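Conserved hypothetical protein (Pseudomonas aeruginosa PAO1, PDB 1TE5) probably acts as a class-II glutamine amidotransferase, an Ntn-type enzyme that would release ammonia from the side-chain amide of glutamine. Local coordinates at residues 34-39 / 49-54; 2-7 / 75-80; 193-198 / 212-217. All coordinates share one frame; numbering follows the deposited sequence.

Contact 1. Residues 34-39 / 49-54; sequences DGWGIA and FQDPLA
W36 and I38 pair with D51 and F49 in the beta hairpin of strands 35-42 and 45-51. Their segments 35-39 and 49-51 run antiparallel, with 169° between directions. W36-D51 and I38-F49 are hydrogen-bonded pairs, so four backbone bonds join the strands. W36 N reaches D51 O at 2.9 Å, and D51 N returns a bond to W36 O. I38 N donates to F49 O at 2.8 Å, and F49 N to I38 O. Between them G37 and Q50 form a non-hydrogen-bonded pair, with CA atoms 4.0 Å apart.

The W36 indole carries most of the side-chain packing. Its CG lies between the backbone N and the carbonyl carbon (chi1 58°), which turns the ring across the partner strand. One ring face lies over Q50 CA and D51 N. At the pyrrole end, W36 NE1 comes to 3.3 Å from D51 CB. CZ3 of W36 meets F49 CB at 3.9 Å. V60 and V64 of helix 59-66 also touch this indole.

The polar contacts centre on D51. Its OD2 makes a salt bridge to R47 of the second subunit, and its OD1 is hydrogen-bonded to S58 OG. A water in the indole plane accepts from W36 NE1 at 2.9 Å and donates to D51 OD1 at 2.6 Å.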
loop_
_atom_site.group_PDB
_atom_site.type_symbol
_atom_site.label_atom_id
_atom_site.label_comp_id
_atom_site.label_asym_id
_atom_site.label_seq_id
_atom_site.Cartn_x
_atom_site.Cartn_y
_atom_site.Cartn_z
ATOM N N ASP A 34 4.365 9.216 17.781
ATOM C CA ASP A 34 4.987 7.931 17.497
ATOM C C ASP A 34 4.398 7.296 16.245
ATOM O O ASP A 34 3.200 7.382 15.990
ATOM C CB ASP A 34 4.812 6.964 18.670
ATOM C CG ASP A 34 5.917 7.073 19.703
ATOM O OD1 ASP A 34 5.743 6.513 20.804
ATOM O OD2 ASP A 34 6.962 7.692 19.419
ATOM N N GLY A 35 5.254 6.599 15.512
ATOM C CA GLY A 35 4.847 5.921 14.281
ATOM C C GLY A 35 3.647 4.988 14.376
ATOM O O GLY A 35 3.425 4.341 15.406
ATOM N N TRP A 36 2.868 4.912 13.302
ATOM C CA TRP A 36 1.672 4.074 13.294
ATOM C C TRP A 36 1.421 3.438 11.930
ATOM O O TRP A 36 2.004 3.843 10.929
ATOM C CB TRP A 36 0.455 4.914 13.695
ATOM C CG TRP A 36 0.253 6.087 12.795
ATOM C CD1 TRP A 36 0.928 7.275 12.834
ATOM C CD2 TRP A 36 -0.623 6.161 11.663
ATOM N NE1 TRP A 36 0.533 8.081 11.792
ATOM C CE2 TRP A 36 -0.417 7.422 11.058
ATOM C CE3 TRP A 36 -1.558 5.283 11.101
ATOM C CZ2 TRP A 36 -1.105 7.823 9.917
ATOM C CZ3 TRP A 36 -2.240 5.684 9.969
ATOM C CH2 TRP A 36 -2.011 6.946 9.388
ATOM N N GLY A 37 0.485 2.502 11.884
ATOM C CA GLY A 37 0.168 1.845 10.636
ATOM C C GLY A 37 -1.152 1.120 10.739
ATOM O O GLY A 37 -1.445 0.477 11.748
ATOM N N ILE A 38 -1.969 1.246 9.702
ATOM C CA ILE A 38 -3.273 0.605 9.670
ATOM C C ILE A 38 -3.540 0.065 8.275
ATOM O O ILE A 38 -3.622 0.826 7.310
ATOM C CB ILE A 38 -4.394 1.602 10.031
ATOM C CG1 ILE A 38 -4.172 2.152 11.440
ATOM C CG2 ILE A 38 -5.752 0.925 9.932
ATOM C CD1 ILE A 38 -5.004 3.366 11.760
ATOM N N ALA A 39 -3.632 -1.255 8.175
ATOM C CA ALA A 39 -3.915 -1.918 6.916
ATOM C C ALA A 39 -5.243 -2.624 7.082
ATOM O O ALA A 39 -5.568 -3.088 8.166
ATOM C CB ALA A 39 -2.826 -2.912 6.589
ATOM N N PHE A 49 -2.177 2.730 5.341
ATOM C CA PHE A 49 -1.914 4.102 5.749
ATOM C C PHE A 49 -0.922 3.953 6.890
ATOM O O PHE A 49 -1.208 3.273 7.878
ATOM C CB PHE A 49 -3.182 4.776 6.277
ATOM C CG PHE A 49 -4.345 4.748 5.321
ATOM C CD1 PHE A 49 -5.289 3.721 5.376
ATOM C CD2 PHE A 49 -4.513 5.760 4.374
ATOM C CE1 PHE A 49 -6.378 3.701 4.505
ATOM C CE2 PHE A 49 -5.604 5.746 3.496
ATOM C CZ PHE A 49 -6.537 4.710 3.567
ATOM N N GLN A 50 0.255 4.550 6.748
ATOM C CA GLN A 50 1.277 4.458 7.788
ATOM C C GLN A 50 2.169 5.691 7.803
ATOM O O GLN A 50 2.265 6.415 6.815
ATOM C CB GLN A 50 2.129 3.207 7.588
ATOM C CG GLN A 50 3.080 3.297 6.429
ATOM C CD GLN A 50 3.546 1.952 5.942
ATOM O OE1 GLN A 50 3.854 1.067 6.732
ATOM N NE2 GLN A 50 3.590 1.788 4.623
ATOM N N ASP A 51 2.888 5.881 8.897
ATOM C CA ASP A 51 3.734 7.053 9.042
ATOM C C ASP A 51 4.726 6.838 10.167
ATOM O O ASP A 51 4.362 6.358 11.231
ATOM C CB ASP A 51 2.848 8.251 9.394
ATOM C CG ASP A 51 3.402 9.570 8.888
ATOM O OD1 ASP A 51 3.163 10.593 9.561
ATOM O OD2 ASP A 51 4.035 9.605 7.809
ATOM N N PRO A 52 6.015 7.117 9.917
ATOM C CA PRO A 52 7.020 6.943 10.970
ATOM C C PRO A 52 6.913 8.126 11.928
ATOM O O PRO A 52 5.947 8.892 11.855
ATOM C CB PRO A 52 8.331 6.971 10.189
ATOM C CG PRO A 52 8.029 7.901 9.070
ATOM C CD PRO A 52 6.652 7.464 8.637
ATOM N N LEU A 53 7.908 8.293 12.796
ATOM C CA LEU A 53 7.934 9.381 13.760
ATOM C C LEU A 53 7.607 10.705 13.054
ATOM O O LEU A 53 8.155 10.992 11.991
ATOM C CB LEU A 53 9.284 9.425 14.466
ATOM C CG LEU A 53 9.452 10.379 15.641
ATOM C CD1 LEU A 53 8.423 10.067 16.701
ATOM C CD2 LEU A 53 10.852 10.244 16.198
ATOM N N ALA A 54 6.704 11.520 13.643
ATOM C CA ALA A 54 6.250 12.815 13.135
ATOM C C ALA A 54 6.144 13.972 14.138
ATOM O O ALA A 54 5.646 13.796 15.246
ATOM C CB ALA A 54 4.970 12.671 12.313
HETATM O O HOH W 1 3.849 9.295 13.381
HETATM O O HOH W 2 2.043 10.570 11.927
#

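Contact 2. Residues 2-7 / 75-80; sequences CELLGM and IGHIRQ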
loop_
_atom_site.group_PDB
_atom_site.type_symbol
_atom_site.label_atom_id
_atom_site.label_comp_id
_atom_site.label_asym_id
_atom_site.label_seq_id
_atom_site.Cartn_x
_atom_site.Cartn_y
_atom_site.Cartn_z
ATOM N N CYS A 2 -1.309 -0.820 24.157
ATOM C CA CYS A 2 -2.111 -0.291 23.009
ATOM C C CYS A 2 -1.227 -0.107 21.770
ATOM O O CYS A 2 -1.140 0.995 21.222
ATOM C CB CYS A 2 -2.734 1.043 23.373
ATOM S SG CYS A 2 -2.405 1.625 25.065
ATOM N N GLU A 3 -0.546 -1.176 21.361
ATOM C CA GLU A 3 0.333 -1.127 20.198
ATOM C C GLU A 3 -0.240 -1.903 19.011
ATOM O O GLU A 3 -0.561 -1.309 17.987
ATOM C CB GLU A 3 1.743 -1.599 20.571
ATOM C CG GLU A 3 2.431 -0.677 21.598
ATOM C CD GLU A 3 3.878 -1.051 21.894
ATOM O OE1 GLU A 3 4.752 -0.793 21.024
ATOM O OE2 GLU A 3 4.138 -1.583 23.002
ATOM N N LEU A 4 -0.350 -3.223 19.135
ATOM C CA LEU A 4 -0.921 -4.043 18.066
ATOM C C LEU A 4 -2.439 -3.908 18.118
ATOM O O LEU A 4 -3.025 -3.820 19.197
ATOM C CB LEU A 4 -0.537 -5.516 18.232
ATOM C CG LEU A 4 0.909 -5.947 17.966
ATOM C CD1 LEU A 4 1.029 -7.448 18.184
ATOM C CD2 LEU A 4 1.326 -5.583 16.550
ATOM N N LEU A 5 -3.078 -3.900 16.957
ATOM C CA LEU A 5 -4.526 -3.762 16.888
ATOM C C LEU A 5 -5.107 -4.447 15.654
ATOM O O LEU A 5 -4.848 -4.033 14.526
ATOM C CB LEU A 5 -4.901 -2.274 16.896
ATOM C CG LEU A 5 -6.363 -1.855 16.762
ATOM C CD1 LEU A 5 -7.246 -2.553 17.792
ATOM C CD2 LEU A 5 -6.434 -0.350 16.930
ATOM N N GLY A 6 -5.902 -5.486 15.876
ATOM C CA GLY A 6 -6.509 -6.195 14.774
ATOM C C GLY A 6 -8.009 -6.345 14.924
ATOM O O GLY A 6 -8.594 -6.014 15.960
ATOM N N MET A 7 -8.639 -6.789 13.845
ATOM C CA MET A 7 -10.065 -7.030 13.826
ATOM C C MET A 7 -10.404 -8.030 12.736
ATOM O O MET A 7 -9.931 -7.922 11.608
ATOM C CB MET A 7 -10.876 -5.757 13.574
ATOM C CG MET A 7 -12.384 -6.048 13.531
ATOM S SD MET A 7 -13.398 -4.913 12.593
ATOM C CE MET A 7 -12.964 -5.341 10.934
ATOM N N ILE A 75 -5.409 -4.877 10.428
ATOM C CA ILE A 75 -4.169 -5.118 11.152
ATOM C C ILE A 75 -3.473 -3.767 11.269
ATOM O O ILE A 75 -3.292 -3.067 10.272
ATOM C CB ILE A 75 -3.214 -6.117 10.427
ATOM C CG1 ILE A 75 -3.692 -7.555 10.608
ATOM C CG2 ILE A 75 -1.802 -6.009 10.989
ATOM C CD1 ILE A 75 -2.692 -8.577 10.136
ATOM N N GLY A 76 -3.061 -3.419 12.480
ATOM C CA GLY A 76 -2.391 -2.152 12.685
ATOM C C GLY A 76 -1.393 -2.197 13.821
ATOM O O GLY A 76 -1.399 -3.128 14.642
ATOM N N HIS A 77 -0.505 -1.210 13.842
ATOM C CA HIS A 77 0.512 -1.103 14.879
ATOM C C HIS A 77 0.686 0.375 15.201
ATOM O O HIS A 77 1.179 1.150 14.384
ATOM C CB HIS A 77 1.847 -1.641 14.397
ATOM C CG HIS A 77 2.883 -1.888 15.454
ATOM N ND1 HIS A 77 2.827 -1.294 16.697
ATOM C CD2 HIS A 77 3.999 -2.656 15.454
ATOM C CE1 HIS A 77 3.863 -1.688 17.418
ATOM N NE2 HIS A 77 4.589 -2.515 16.688
ATOM N N ILE A 78 0.249 0.765 16.391
ATOM C CA ILE A 78 0.332 2.157 16.829
ATOM C C ILE A 78 1.486 2.334 17.818
ATOM O O ILE A 78 1.886 1.384 18.496
ATOM C CB ILE A 78 -1.000 2.585 17.494
ATOM C CG1 ILE A 78 -2.187 2.176 16.616
ATOM C CG2 ILE A 78 -1.024 4.091 17.745
ATOM C CD1 ILE A 78 -2.168 2.743 15.216
ATOM N N ARG A 79 2.008 3.553 17.906
ATOM C CA ARG A 79 3.106 3.875 18.815
ATOM C C ARG A 79 4.245 2.870 18.754
ATOM O O ARG A 79 4.614 2.251 19.752
ATOM C CB ARG A 79 2.604 4.048 20.257
ATOM C CG ARG A 79 1.759 5.305 20.467
ATOM C CD ARG A 79 1.442 5.575 21.942
ATOM N NE ARG A 79 0.606 4.533 22.535
ATOM C CZ ARG A 79 1.060 3.587 23.355
ATOM N NH1 ARG A 79 0.226 2.677 23.848
ATOM N NH2 ARG A 79 2.347 3.544 23.684
ATOM N N GLN A 80 4.804 2.728 17.564
ATOM C CA GLN A 80 5.908 1.818 17.339
ATOM C C GLN A 80 7.173 2.430 17.914
ATOM O O GLN A 80 7.512 3.573 17.611
ATOM C CB GLN A 80 6.054 1.563 15.843
ATOM C CG GLN A 80 4.766 1.032 15.222
ATOM C CD GLN A 80 4.829 0.897 13.720
ATOM O OE1 GLN A 80 5.909 0.827 13.137
ATOM N NE2 GLN A 80 3.667 0.832 13.085
HETATM O O HOH W 3 3.344 1.271 24.666
#
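L5 and G76 form the hydrogen-bonded antiparallel pair at the middle of this contact. L5 N donates to G76 O at 3.0 Å. The return bond from G76 N to L5 O is weak. L4 with H77 and G6 with I75 are the non-hydrogen-bonded pairs on either side. Just before strand 4-7 begins, E3 O accepts a bond from I78 N at 2.7 Å. H77 CA adds a CA-H...O contact to the same oxygen.

Apolar packing centres on the H77 ring. L4 CD2 sits over one face, 4.3 Å from the ring centroid, in a CH-pi contact. CG of Q80 covers the opposite face. The imidazole is thus held between two aliphatic groups. The CG of H77 is anti to the backbone N (chi1 -166°), which lays the ring alongside the E3 side chain. E3 CB then meets H77 CE1 at 3.8 Å, and E3 OE1 lies at the ring edge, in its plane.

Polar side chains gather where the chain turns at R79. Q80 NE2 donates almost straight to H77 O at 2.8 Å, from above the carbonyl plane. C2 SG approaches R79 NH1 at 3.1 Å, at the guanidinium edge. R79 NE makes a salt bridge to D204. R79 NH2 also donates to a water at 2.7 Å, which reaches E3 OE2 weakly.

C2 is the first modelled residue. A cysteine just before a central strand, beside an arginine, is consistent with the N-terminal nucleophile site of class-II glutamine amidotransferases, within the Ntn-hydrolase fold.

Contact 3. Residues 193-198 / 212-217; sequences RRAPFG and HAETTP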
loop_
_atom_site.group_PDB
_atom_site.type_symbol
_atom_site.label_atom_id
_atom_site.label_comp_id
_atom_site.label_asym_id
_atom_site.label_seq_id
_atom_site.Cartn_x
_atom_site.Cartn_y
_atom_site.Cartn_z
ATOM N N ARG A 193 -17.599 -9.753 19.983
ATOM C CA ARG A 193 -18.891 -9.138 20.223
ATOM C C ARG A 193 -19.893 -9.755 19.263
ATOM O O ARG A 193 -19.676 -9.761 18.057
ATOM C CB ARG A 193 -18.787 -7.624 20.015
ATOM C CG ARG A 193 -17.848 -6.946 21.017
ATOM C CD ARG A 193 -17.372 -5.580 20.544
ATOM N NE ARG A 193 -18.463 -4.624 20.369
ATOM C CZ ARG A 193 -18.738 -4.003 19.223
ATOM N NH1 ARG A 193 -19.748 -3.142 19.159
ATOM N NH2 ARG A 193 -18.016 -4.249 18.134
ATOM N N ARG A 194 -20.967 -10.319 19.805
ATOM C CA ARG A 194 -21.995 -10.954 18.988
ATOM C C ARG A 194 -23.283 -10.158 18.942
ATOM O O ARG A 194 -23.754 -9.684 19.966
ATOM C CB ARG A 194 -22.277 -12.349 19.525
ATOM C CG ARG A 194 -21.077 -13.238 19.433
ATOM C CD ARG A 194 -21.150 -14.433 20.345
ATOM N NE ARG A 194 -19.889 -15.163 20.291
ATOM C CZ ARG A 194 -19.465 -15.827 19.223
ATOM N NH1 ARG A 194 -18.299 -16.455 19.250
ATOM N NH2 ARG A 194 -20.224 -15.888 18.135
ATOM N N ALA A 195 -23.855 -10.025 17.753
ATOM C CA ALA A 195 -25.100 -9.288 17.584
ATOM C C ALA A 195 -26.185 -9.900 18.462
ATOM O O ALA A 195 -26.271 -11.124 18.601
ATOM C CB ALA A 195 -25.530 -9.296 16.130
ATOM N N PRO A 196 -27.026 -9.056 19.081
ATOM C CA PRO A 196 -26.983 -7.595 18.977
ATOM C C PRO A 196 -25.968 -6.953 19.927
ATOM O O PRO A 196 -25.738 -7.436 21.044
ATOM C CB PRO A 196 -28.400 -7.201 19.359
ATOM C CG PRO A 196 -28.685 -8.160 20.474
ATOM C CD PRO A 196 -28.149 -9.483 19.937
ATOM N N PHE A 197 -25.351 -5.878 19.454
ATOM C CA PHE A 197 -24.390 -5.131 20.247
ATOM C C PHE A 197 -24.502 -3.648 19.892
ATOM O O PHE A 197 -24.918 -3.298 18.789
ATOM C CB PHE A 197 -22.961 -5.669 20.055
ATOM C CG PHE A 197 -22.523 -5.781 18.621
ATOM C CD1 PHE A 197 -22.295 -4.647 17.849
ATOM C CD2 PHE A 197 -22.296 -7.023 18.052
ATOM C CE1 PHE A 197 -21.848 -4.750 16.540
ATOM C CE2 PHE A 197 -21.845 -7.137 16.737
ATOM C CZ PHE A 197 -21.623 -5.998 15.983
ATOM N N GLY A 198 -24.249 -2.784 20.868
ATOM C CA GLY A 198 -24.325 -1.359 20.607
ATOM C C GLY A 198 -22.950 -0.797 20.312
ATOM O O GLY A 198 -21.951 -1.508 20.439
ATOM N N HIS A 212 -19.667 0.877 15.632
ATOM C CA HIS A 212 -21.107 1.137 15.607
ATOM C C HIS A 212 -21.923 -0.065 16.063
ATOM O O HIS A 212 -21.383 -1.016 16.630
ATOM C CB HIS A 212 -21.550 1.566 14.199
ATOM C CG HIS A 212 -20.858 2.801 13.693
ATOM N ND1 HIS A 212 -20.901 3.191 12.371
ATOM C CD2 HIS A 212 -20.102 3.725 14.334
ATOM C CE1 HIS A 212 -20.201 4.303 12.217
ATOM N NE2 HIS A 212 -19.706 4.649 13.394
ATOM N N ALA A 213 -23.237 0.035 15.878
ATOM C CA ALA A 213 -24.165 -1.036 16.232
ATOM C C ALA A 213 -24.091 -2.120 15.153
ATOM O O ALA A 213 -23.398 -1.950 14.150
ATOM C CB ALA A 213 -25.576 -0.491 16.335
ATOM N N GLU A 214 -24.829 -3.211 15.339
ATOM C CA GLU A 214 -24.807 -4.313 14.382
ATOM C C GLU A 214 -25.484 -4.016 13.047
ATOM O O GLU A 214 -26.508 -3.327 12.987
ATOM C CB GLU A 214 -25.403 -5.579 14.997
ATOM C CG GLU A 214 -26.936 -5.609 15.081
ATOM C CD GLU A 214 -27.508 -4.831 16.255
ATOM O OE1 GLU A 214 -28.689 -4.416 16.166
ATOM O OE2 GLU A 214 -26.795 -4.660 17.271
ATOM N N THR A 215 -24.904 -4.570 11.986
ATOM C CA THR A 215 -25.384 -4.422 10.611
ATOM C C THR A 215 -26.542 -5.389 10.367
ATOM O O THR A 215 -27.545 -5.038 9.735
ATOM C CB THR A 215 -24.267 -4.780 9.610
ATOM O OG1 THR A 215 -23.100 -3.998 9.890
ATOM C CG2 THR A 215 -24.719 -4.537 8.177
ATOM N N THR A 216 -26.346 -6.632 10.809
ATOM C CA THR A 216 -27.332 -7.707 10.675
ATOM C C THR A 216 -27.446 -8.402 12.032
ATOM O O THR A 216 -26.604 -8.210 12.917
ATOM C CB THR A 216 -26.891 -8.786 9.638
ATOM O OG1 THR A 216 -25.984 -9.711 10.249
ATOM C CG2 THR A 216 -26.199 -8.169 8.446
ATOM N N PRO A 217 -28.501 -9.203 12.229
ATOM C CA PRO A 217 -28.659 -9.899 13.509
ATOM C C PRO A 217 -27.689 -11.066 13.703
ATOM O O PRO A 217 -27.760 -11.779 14.707
ATOM C CB PRO A 217 -30.108 -10.372 13.457
ATOM C CG PRO A 217 -30.332 -10.592 12.004
ATOM C CD PRO A 217 -29.687 -9.384 11.379
#
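The backbones of 193-198 and 212-217 come closest at G198 and A213, with CA atoms 4.4 Å apart, where F197 O takes a weak hydrogen bond from E214 N at 3.5 Å. A213 CA adds a CA-H...O contact to the same oxygen. The peptide bond before P196 is cis and bends the first chain just after its strand ends.

E214 makes the main polar contact. Its chain is bent about the CB-CG bond (chi2 -80°), bringing the carboxylate to the backbone of F197. OE2 accepts from F197 N at 2.9 Å, on its anti side and 29° out of the carboxylate plane. The same OE2 lies only 2.8 Å from F197 O, also an acceptor, a close approach that is doubtful.

F197 is packed on both ring faces. E214 CB lies over one face, 4.1 Å from the centroid, in a CH-pi contact. The R193 guanidinium lies over the opposite face, with NH2 offset toward the rim. R193 NH1 donates weakly to G198 O, which ties that end of the arginine to its own segment. H212 O lies in the ring plane, at the edge of F197. A195 CB fills in beside E214 CB at 3.9 Å and touches the carbonyl oxygens of T216 and P217.

The contact lies at the surface. It joins the end of strand 188-194 to the loop between strands 207-211 and 220-225. Backbone hydrogen bonds join R193 to V221 of strand 220-225 and A195 to D219 just before it. V221 also touches R193 and F197, and D219 packs on A195, F197 and E214.

Contacts 1 and 2 are neighbours in one antiparallel sheet, where strands 35-42 and 73-80 lie side by side, with centres about 10 Å apart. G37 O and H77 N are 2.8 Å apart, and so are A39 N and I75 O; both are probable hydrogen bonds. Contact 1 lies entirely within the chain between the two segments of contact 2. Contact 2 holds C2, the likely nucleophile, while contact 1 reaches the second subunit at the sheet's outer edge. Contact 3 lies apart at the surface, where strand 188-194 of the same sheet ends. Its nearest atoms stay about 7 Å from contact 2 and 15 Å from contact 1, with centres about 23 Å and 30 Å apart.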